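DegT/DnrJ/EryC1/StrS aminotransferase (Brucella abortus 2308, PDB 4QGR) probably acts as a pyridoxal-phosphate-dependent transaminase, moving an amino group between substrates, and binds pyridoxal 5'-phosphate. Local coordinates at residues R24-I29 and A251-E255; A62-D68 and I241-L245; P106-D110 and Q122-A126. All blocks are in the same frame, centred on the assembly; numbering follows the deposited sequence.

Contact 1: R24-I29 and A251-E255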
loop_
_atom_site.group_PDB
_atom_site.type_symbol
_atom_site.label_atom_id
_atom_site.label_comp_id
_atom_site.label_asym_id
_atom_site.label_seq_id
_atom_site.Cartn_x
_atom_site.Cartn_y
_atom_site.Cartn_z
ATOM N N ARG A 24 -16.598 -3.277 21.847
ATOM C CA ARG A 24 -15.676 -4.322 21.375
ATOM C C ARG A 24 -14.638 -3.720 20.416
ATOM O O ARG A 24 -13.442 -4.009 20.515
ATOM C CB ARG A 24 -16.429 -5.457 20.693
ATOM C CG ARG A 24 -17.384 -6.267 21.609
ATOM C CD ARG A 24 -17.775 -7.583 20.948
ATOM N NE ARG A 24 -16.629 -8.495 20.976
ATOM C CZ ARG A 24 -16.227 -9.197 22.036
ATOM N NH1 ARG A 24 -16.912 -9.230 23.178
ATOM N NH2 ARG A 24 -15.143 -9.941 21.946
ATOM N N LEU A 25 -15.081 -2.825 19.551
ATOM C CA LEU A 25 -14.116 -2.175 18.640
ATOM C C LEU A 25 -13.138 -1.323 19.449
ATOM O O LEU A 25 -11.922 -1.368 19.194
ATOM C CB LEU A 25 -14.836 -1.340 17.592
ATOM C CG LEU A 25 -15.513 -2.171 16.508
ATOM C CD1 LEU A 25 -16.551 -1.361 15.745
ATOM C CD2 LEU A 25 -14.457 -2.716 15.559
ATOM N N ASN A 26 -13.654 -0.545 20.420
ATOM C CA ASN A 26 -12.761 0.278 21.242
ATOM C C ASN A 26 -11.699 -0.551 21.946
ATOM O O ASN A 26 -10.527 -0.172 21.969
ATOM C CB ASN A 26 -13.502 1.159 22.236
ATOM C CG ASN A 26 -14.314 2.224 21.559
ATOM O OD1 ASN A 26 -14.054 2.589 20.416
ATOM N ND2 ASN A 26 -15.311 2.711 22.243
ATOM N N ALA A 27 -12.114 -1.669 22.534
ATOM C CA ALA A 27 -11.175 -2.534 23.258
ATOM C C ALA A 27 -10.137 -3.139 22.332
ATOM O O ALA A 27 -8.957 -3.244 22.700
ATOM C CB ALA A 27 -11.892 -3.629 24.008
ATOM N N ALA A 28 -10.576 -3.547 21.146
ATOM C CA ALA A 28 -9.657 -4.213 20.177
ATOM C C ALA A 28 -8.584 -3.221 19.748
ATOM O O ALA A 28 -7.412 -3.560 19.693
ATOM C CB ALA A 28 -10.443 -4.750 18.988
ATOM N N ILE A 29 -9.004 -1.979 19.499
ATOM C CA ILE A 29 -8.110 -0.917 19.083
ATOM C C ILE A 29 -7.189 -0.550 20.246
ATOM O O ILE A 29 -5.986 -0.436 20.075
ATOM C CB ILE A 29 -8.927 0.310 18.571
ATOM C CG1 ILE A 29 -9.564 -0.016 17.214
ATOM C CG2 ILE A 29 -8.020 1.499 18.406
ATOM C CD1 ILE A 29 -10.595 1.008 16.789
ATOM N N ALA A 251 -7.345 -5.980 13.998
ATOM C CA ALA A 251 -8.094 -6.008 15.259
ATOM C C ALA A 251 -9.528 -5.553 15.010
ATOM O O ALA A 251 -10.496 -6.182 15.496
ATOM C CB ALA A 251 -7.414 -5.127 16.251
ATOM N N VAL A 252 -9.687 -4.489 14.222
ATOM C CA VAL A 252 -11.020 -4.083 13.754
ATOM C C VAL A 252 -11.746 -5.222 13.016
ATOM O O VAL A 252 -12.923 -5.561 13.303
ATOM C CB VAL A 252 -10.920 -2.791 12.896
ATOM C CG1 VAL A 252 -12.240 -2.508 12.193
ATOM C CG2 VAL A 252 -10.551 -1.629 13.793
ATOM N N LEU A 253 -11.037 -5.822 12.066
ATOM C CA LEU A 253 -11.601 -6.873 11.203
ATOM C C LEU A 253 -12.052 -8.129 11.965
ATOM O O LEU A 253 -13.068 -8.758 11.622
ATOM C CB LEU A 253 -10.609 -7.208 10.082
ATOM C CG LEU A 253 -10.589 -6.151 8.979
ATOM C CD1 LEU A 253 -9.327 -6.204 8.156
ATOM C CD2 LEU A 253 -11.780 -6.225 8.069
ATOM N N LEU A 254 -11.336 -8.437 13.029
ATOM C CA LEU A 254 -11.739 -9.563 13.881
ATOM C C LEU A 254 -13.135 -9.328 14.425
ATOM O O LEU A 254 -13.962 -10.220 14.435
ATOM C CB LEU A 254 -10.736 -9.795 14.980
ATOM C CG LEU A 254 -9.446 -10.507 14.543
ATOM C CD1 LEU A 254 -8.368 -10.365 15.605
ATOM C CD2 LEU A 254 -9.714 -11.978 14.261
ATOM N N GLU A 255 -13.414 -8.102 14.855
ATOM C CA GLU A 255 -14.754 -7.791 15.357
ATOM C C GLU A 255 -15.801 -7.708 14.226
ATOM O O GLU A 255 -16.914 -8.212 14.400
ATOM C CB GLU A 255 -14.722 -6.509 16.143
ATOM C CG GLU A 255 -13.816 -6.512 17.354
ATOM C CD GLU A 255 -14.153 -7.564 18.409
ATOM O OE1 GLU A 255 -15.307 -8.058 18.498
ATOM O OE2 GLU A 255 -13.239 -7.935 19.155
HETATM O O HOH W 1 -12.765 -6.547 21.548
HETATM O O HOH W 2 -13.734 -10.551 19.565
#
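Arg24 and Glu255 form the polar edge of this helix pair. Arg24 NE donates to Glu255 OE1 at 2.8 Å, and the bond is part of a salt bridge. The oxygen lies at the guanidinium edge, nearly in its plane. Seen from the carboxylate, NE comes from above the plane, and the two flat groups are turned 50° apart. The Glu255 chain bends about its CB-CG bond (chi2 -60°), which brings the carboxylate up beside the Arg24 side chain; OE1 also lies near Arg24 CB.

Two waters take up the second oxygen. Water 1 donates to Glu255 OE2 and to Arg24 O. Water 2 donates to Glu255 OE2 at 2.7 Å and accepts from Arg24 NH2. The acid is therefore tied to both the side chain and the backbone of Arg24.

The segments belong to helix 22-35 and the long helix 247-278. Over these short segments the axes run roughly antiparallel, at 150°, and approach to 8.9 Å. At Ala28 and Ala251 the CA atoms come within 5.5 Å, because each has only a methyl group to place between the backbones; the two CB atoms are 4.1 Å apart.

Apolar contacts fill the deeper side. Leu25 CD2 lies 3.8 Å from Glu255 CB and also meets Val252 CG1. Ile29 and Val252 lie side by side and point the same way, with Ile29 CG1 3.9 Å from Val252 CG2. Tyr204 packs on both Leu25 and Val252, and Val33 of the second subunit touches Ile29.

Contact 2: A62-D68 and I241-L245. With PLP (pyridoxal-5'-phosphate), chain E; PLP (pyridoxal-5'-phosphate), chain G; ACT (acetate ion), chain D.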
loop_
_atom_site.group_PDB
_atom_site.type_symbol
_atom_site.label_atom_id
_atom_site.label_comp_id
_atom_site.label_asym_id
_atom_site.label_seq_id
_atom_site.Cartn_x
_atom_site.Cartn_y
_atom_site.Cartn_z
ATOM N N ALA A 62 -2.964 -11.740 4.412
ATOM C CA ALA A 62 -3.437 -10.349 4.575
ATOM C C ALA A 62 -2.448 -9.399 3.913
ATOM O O ALA A 62 -1.266 -9.692 3.860
ATOM C CB ALA A 62 -3.639 -10.018 6.057
ATOM N N CYS A 63 -2.938 -8.275 3.371
ATOM C CA CYS A 63 -2.056 -7.281 2.740
ATOM C C CYS A 63 -2.667 -5.892 2.868
ATOM O O CYS A 63 -3.660 -5.705 3.603
ATOM C CB CYS A 63 -1.803 -7.666 1.275
ATOM S SG CYS A 63 -3.274 -7.924 0.245
ATOM N N ALA A 64 -2.133 -4.923 2.134
ATOM C CA ALA A 64 -2.441 -3.546 2.420
ATOM C C ALA A 64 -3.717 -3.003 1.822
ATOM O O ALA A 64 -4.265 -2.034 2.361
ATOM C CB ALA A 64 -1.293 -2.643 1.993
ATOM N N ASN A 65 -4.145 -3.569 0.700
ATOM C CA ASN A 65 -5.346 -3.157 0.029
ATOM C C ASN A 65 -5.669 -4.134 -1.095
ATOM O O ASN A 65 -4.877 -5.042 -1.407
ATOM C CB ASN A 65 -5.250 -1.694 -0.495
ATOM C CG ASN A 65 -4.217 -1.556 -1.590
ATOM O OD1 ASN A 65 -4.354 -2.143 -2.662
ATOM N ND2 ASN A 65 -3.161 -0.835 -1.312
ATOM N N GLY A 66 -6.857 -3.975 -1.653
ATOM C CA GLY A 66 -7.384 -4.911 -2.663
ATOM C C GLY A 66 -6.794 -4.751 -4.036
ATOM O O GLY A 66 -7.032 -5.597 -4.915
ATOM N N THR A 67 -6.062 -3.668 -4.257
ATOM C CA THR A 67 -5.382 -3.440 -5.536
ATOM C C THR A 67 -4.071 -4.231 -5.500
ATOM O O THR A 67 -3.778 -5.066 -6.402
ATOM C CB THR A 67 -5.116 -1.932 -5.754
ATOM O OG1 THR A 67 -6.363 -1.231 -5.756
ATOM C CG2 THR A 67 -4.385 -1.716 -7.063
ATOM N N ASP A 68 -3.303 -4.021 -4.431
ATOM C CA ASP A 68 -2.134 -4.857 -4.155
ATOM C C ASP A 68 -2.452 -6.350 -4.256
ATOM O O ASP A 68 -1.609 -7.164 -4.730
ATOM C CB ASP A 68 -1.561 -4.605 -2.740
ATOM C CG ASP A 68 -0.967 -3.202 -2.510
ATOM O OD1 ASP A 68 -1.062 -2.240 -3.351
ATOM O OD2 ASP A 68 -0.463 -3.014 -1.383
ATOM N N ILE A 241 7.057 -5.791 -2.968
ATOM C CA ILE A 241 6.489 -4.517 -2.561
ATOM C C ILE A 241 6.377 -4.472 -1.029
ATOM O O ILE A 241 6.827 -5.408 -0.336
ATOM C CB ILE A 241 5.136 -4.283 -3.240
ATOM C CG1 ILE A 241 4.134 -5.397 -2.886
ATOM C CG2 ILE A 241 5.270 -4.178 -4.759
ATOM C CD1 ILE A 241 2.730 -5.065 -3.353
ATOM N N ASN A 242 5.796 -3.394 -0.504
ATOM C CA ASN A 242 5.444 -3.364 0.904
ATOM C C ASN A 242 3.940 -3.396 0.983
ATOM O O ASN A 242 3.314 -2.373 0.745
ATOM C CB ASN A 242 5.934 -2.076 1.571
ATOM C CG ASN A 242 5.528 -1.979 3.040
ATOM O OD1 ASN A 242 4.862 -2.848 3.588
ATOM N ND2 ASN A 242 5.922 -0.897 3.675
ATOM N N SER A 243 3.366 -4.531 1.371
ATOM C CA SER A 243 1.902 -4.630 1.405
ATOM C C SER A 243 1.394 -5.462 2.565
ATOM O O SER A 243 1.118 -6.650 2.410
ATOM C CB SER A 243 1.375 -5.174 0.089
ATOM O OG SER A 243 -0.022 -5.131 0.050
ATOM N N ARG A 244 1.264 -4.813 3.725
ATOM C CA ARG A 244 0.863 -5.458 4.978
ATOM C C ARG A 244 -0.463 -4.893 5.454
ATOM O O ARG A 244 -0.754 -3.698 5.296
ATOM C CB ARG A 244 1.939 -5.251 6.048
ATOM C CG ARG A 244 3.267 -5.912 5.699
ATOM C CD ARG A 244 4.362 -5.641 6.731
ATOM N NE ARG A 244 4.830 -4.265 6.691
ATOM C CZ ARG A 244 6.096 -3.877 6.804
ATOM N NH1 ARG A 244 7.078 -4.766 6.954
ATOM N NH2 ARG A 244 6.370 -2.598 6.821
ATOM N N LEU A 245 -1.274 -5.768 6.055
ATOM C CA LEU A 245 -2.432 -5.311 6.846
ATOM C C LEU A 245 -1.972 -4.890 8.232
ATOM O O LEU A 245 -1.338 -5.702 8.953
ATOM C CB LEU A 245 -3.434 -6.431 6.977
ATOM C CG LEU A 245 -4.749 -6.171 7.731
ATOM C CD1 LEU A 245 -5.585 -5.241 6.936
ATOM C CD2 LEU A 245 -5.507 -7.482 7.971
HETATM N N1 PLP E . -11.558 -4.675 -7.275
HETATM C C2 PLP E . -12.842 -4.281 -7.190
HETATM C C2A PLP E . -13.943 -4.995 -7.936
HETATM C C3 PLP E . -13.174 -3.166 -6.260
HETATM O O3 PLP E . -14.446 -2.806 -6.132
HETATM C C4 PLP E . -12.056 -2.450 -5.590
HETATM C C4A PLP E . -12.149 -1.369 -4.585
HETATM O O4A PLP E . -13.013 -1.345 -3.732
HETATM C C5 PLP E . -10.702 -2.986 -5.792
HETATM C C6 PLP E . -10.533 -4.085 -6.638
HETATM C C5A PLP E . -9.509 -2.336 -5.127
HETATM O O4P PLP E . -9.532 -2.490 -3.700
HETATM P P PLP E . -8.896 -1.360 -2.749
HETATM O O1P PLP E . -8.758 -1.979 -1.360
HETATM O O2P PLP E . -7.608 -0.891 -3.376
HETATM O O3P PLP E . -10.001 -0.291 -2.768
HETATM N N1 PLP G . 14.124 3.716 2.244
HETATM C C2 PLP G . 14.844 3.477 3.368
HETATM C C2A PLP G . 16.239 4.046 3.514
HETATM C C3 PLP G . 14.246 2.702 4.481
HETATM O O3 PLP G . 14.921 2.482 5.625
HETATM C C4 PLP G . 12.887 2.140 4.301
HETATM C C4A PLP G . 12.174 1.398 5.347
HETATM O O4A PLP G . 12.586 1.445 6.472
HETATM C C5 PLP G . 12.199 2.460 3.049
HETATM C C6 PLP G . 12.877 3.221 2.076
HETATM C C5A PLP G . 10.800 1.884 2.830
HETATM O O4P PLP G . 9.854 2.477 3.727
HETATM P P PLP G . 8.588 1.629 4.199
HETATM O O1P PLP G . 7.657 2.680 4.776
HETATM O O2P PLP G . 8.006 0.828 3.033
HETATM O O3P PLP G . 9.189 0.706 5.275
HETATM C C ACT D . 9.917 -2.218 6.758
HETATM O O ACT D . 9.769 -3.454 6.980
HETATM O OXT ACT D . 9.125 -1.576 6.056
HETATM C CH3 ACT D . 11.079 -1.477 7.363
HETATM O O HOH W 3 -0.048 -8.432 6.229
HETATM O O HOH W 4 1.964 -1.447 -1.493
#
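Ser243 meets Ala64 and Asp68 through a single hydroxyl. Its OG accepts from Ala64 N at 3.0 Å, with an N-H...O angle of 164°, and donates to Asp68 OD2 at 2.6 Å. The carboxylate uses its anti lone pair for this bond. With chi1 at -173° the hydroxyl points away from the serine's backbone N and reaches across to the other segment. Met72 packs against the same side chain.

Leu245 lies along the end of strand 59-63. Its CD2 is 3.7 Å from Ala62 CB. Water 3 links the backbones here, donating to Ala62 O and accepting from Leu245 N.

Cys63 makes backbone contact: its CA is 3.3 Å from Ser243 O in a CA-H...O contact. After it the chain turns into helix 68-76. Asn65 OD1 caps that turn, accepting from Thr67 N and Asp68 N. This is the phosphate-binding turn of the pyridoxal-phosphate site. Gly66 N donates to O1P of the cofactor at 2.8 Å, and Thr67 OG1 donates to O2P at 2.7 Å.

The facing loop serves the other active site of the dimer. Asn242 ND2 donates at 2.8 Å to O2P of the second cofactor, which Gly66, Thr67 and Ser194 of the second subunit also bind. Arg244 forms a salt bridge with Asp206 of that subunit and also holds an acetate ion, probably a component of the crystallisation solution, through NH1 and NH2.

Contact 3: P106-D110 and Q122-A126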
loop_
_atom_site.group_PDB
_atom_site.type_symbol
_atom_site.label_atom_id
_atom_site.label_comp_id
_atom_site.label_asym_id
_atom_site.label_seq_id
_atom_site.Cartn_x
_atom_site.Cartn_y
_atom_site.Cartn_z
ATOM N N PRO A 106 -4.111 -5.506 -20.386
ATOM C CA PRO A 106 -5.464 -6.005 -20.230
ATOM C C PRO A 106 -6.149 -6.157 -21.573
ATOM O O PRO A 106 -5.836 -5.438 -22.552
ATOM C CB PRO A 106 -6.149 -4.930 -19.382
ATOM C CG PRO A 106 -5.418 -3.666 -19.737
ATOM C CD PRO A 106 -3.982 -4.089 -20.007
ATOM N N VAL A 107 -6.998 -7.170 -21.667
ATOM C CA VAL A 107 -7.880 -7.332 -22.820
ATOM C C VAL A 107 -9.285 -7.330 -22.255
ATOM O O VAL A 107 -9.616 -8.169 -21.396
ATOM C CB VAL A 107 -7.614 -8.643 -23.606
ATOM C CG1 VAL A 107 -8.590 -8.739 -24.763
ATOM C CG2 VAL A 107 -6.157 -8.744 -24.026
ATOM N N PHE A 108 -10.109 -6.376 -22.683
ATOM C CA PHE A 108 -11.435 -6.172 -22.098
ATOM C C PHE A 108 -12.574 -7.027 -22.638
ATOM O O PHE A 108 -12.731 -7.170 -23.826
ATOM C CB PHE A 108 -11.850 -4.700 -22.208
ATOM C CG PHE A 108 -11.027 -3.765 -21.359
ATOM C CD1 PHE A 108 -11.125 -3.781 -19.981
ATOM C CD2 PHE A 108 -10.240 -2.793 -21.962
ATOM C CE1 PHE A 108 -10.383 -2.914 -19.200
ATOM C CE2 PHE A 108 -9.526 -1.895 -21.191
ATOM C CZ PHE A 108 -9.606 -1.961 -19.796
ATOM N N VAL A 109 -13.331 -7.647 -21.736
ATOM C CA VAL A 109 -14.415 -8.535 -22.080
ATOM C C VAL A 109 -15.702 -7.918 -21.563
ATOM O O VAL A 109 -15.712 -7.303 -20.504
ATOM C CB VAL A 109 -14.178 -9.924 -21.452
ATOM C CG1 VAL A 109 -15.297 -10.892 -21.892
ATOM C CG2 VAL A 109 -12.808 -10.411 -21.851
ATOM N N ASP A 110 -16.805 -8.081 -22.267
ATOM C CA ASP A 110 -18.070 -7.491 -21.843
ATOM C C ASP A 110 -18.620 -8.294 -20.674
ATOM O O ASP A 110 -18.109 -9.382 -20.328
ATOM C CB ASP A 110 -19.107 -7.516 -22.974
ATOM C CG ASP A 110 -20.077 -6.345 -22.935
ATOM O OD1 ASP A 110 -20.047 -5.530 -21.996
ATOM O OD2 ASP A 110 -20.850 -6.237 -23.921
ATOM N N GLN A 122 -17.715 -14.635 -24.761
ATOM C CA GLN A 122 -16.850 -13.596 -25.300
ATOM C C GLN A 122 -15.429 -13.689 -24.758
ATOM O O GLN A 122 -14.501 -13.406 -25.481
ATOM C CB GLN A 122 -17.431 -12.205 -25.075
ATOM C CG GLN A 122 -16.827 -11.216 -26.070
ATOM C CD GLN A 122 -17.114 -9.771 -25.780
ATOM O OE1 GLN A 122 -17.225 -9.358 -24.611
ATOM N NE2 GLN A 122 -17.157 -8.972 -26.827
ATOM N N LEU A 123 -15.253 -14.117 -23.508
ATOM C CA LEU A 123 -13.936 -14.435 -22.982
ATOM C C LEU A 123 -13.216 -15.440 -23.905
ATOM O O LEU A 123 -12.044 -15.254 -24.275
ATOM C CB LEU A 123 -14.055 -15.043 -21.599
ATOM C CG LEU A 123 -12.838 -15.661 -20.956
ATOM C CD1 LEU A 123 -11.727 -14.638 -20.802
ATOM C CD2 LEU A 123 -13.110 -16.372 -19.613
ATOM N N GLU A 124 -13.907 -16.517 -24.219
ATOM C CA GLU A 124 -13.360 -17.538 -25.098
ATOM C C GLU A 124 -12.922 -16.953 -26.449
ATOM O O GLU A 124 -11.827 -17.248 -26.966
ATOM C CB GLU A 124 -14.387 -18.694 -25.257
ATOM C CG GLU A 124 -13.809 -19.928 -25.949
ATOM C CD GLU A 124 -14.658 -21.177 -25.718
ATOM O OE1 GLU A 124 -15.850 -21.183 -26.086
ATOM O OE2 GLU A 124 -14.145 -22.155 -25.146
ATOM N N ALA A 125 -13.786 -16.142 -27.029
ATOM C CA ALA A 125 -13.484 -15.467 -28.313
ATOM C C ALA A 125 -12.298 -14.511 -28.224
ATOM O O ALA A 125 -11.505 -14.426 -29.177
ATOM C CB ALA A 125 -14.688 -14.740 -28.808
ATOM N N ALA A 126 -12.175 -13.828 -27.093
ATOM C CA ALA A 126 -11.107 -12.872 -26.847
ATOM C C ALA A 126 -9.767 -13.598 -26.770
ATOM O O ALA A 126 -8.776 -13.147 -27.349
ATOM C CB ALA A 126 -11.369 -12.097 -25.555
#
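A strand of the large mixed sheet is followed by a helix that folds back across it, the beta-alpha unit from which the large domain of fold-type I aminotransferases is built. Strand 105-109 and helix 120-133 are joined by a short connection. The axes of the two short segments are 8.7 Å apart and run at 145° to each other, so the helix returns roughly antiparallel to the strand.

Val109 is the main apolar residue. Its two methyl groups are divided between successive parts of the helix. CG1 reaches the start of the segment, 3.6 Å from Leu123 N and 3.7 Å from Gln122 OE1. CG2 reaches one turn on, 4.3 Å from Ala126 CB. Val107 CG1 meets the same methyl at 4.4 Å.

One hydrogen bond closes the end of the strand. Asp110 N donates to Gln122 OE1 at 2.7 Å, with an N-H...O angle of 162°. The N-H meets the oxygen almost head-on. Gln122 is stretched out to make this reach: CG is anti to the backbone N (chi1 -158°) and the chain stays extended beyond it. On the way it runs alongside Val109, the two side chains pointing opposite ways. Its NE2 is used as well, donating to Pro340 O and Gly342 O, so both ends of the amide are held.

The Asp110 carboxylate binds Ser346 OG and Val345 N. Leu123 faces Phe86 of strand 83-88 and Ile156 and Ile159 of helix 153-163, while strand 105-109 lies between strands 83-88 and 337-338.

The contacts are nested along the chain. Contact 3 falls inside the loop closed by contact 2, which falls inside that of contact 1. Contacts 1 and 2 have centres about 20 Å apart and touch where Leu253 CD1 meets Leu245 CD2 at 4.0 Å. The loop 241-245 leads into helix 247-278. Contacts 2 and 3 share the large mixed sheet: strand 59-63 is at one edge, and strand 105-109 is next to the last strand at the other. Their centres are about 28 Å apart. Contact 3 is about 42 Å from contact 1 between centres. Contact 2 holds part of the cofactor site, and contacts 1 and 2 reach the second subunit; contact 3 lies away from the cofactor site and joins parts of one subunit.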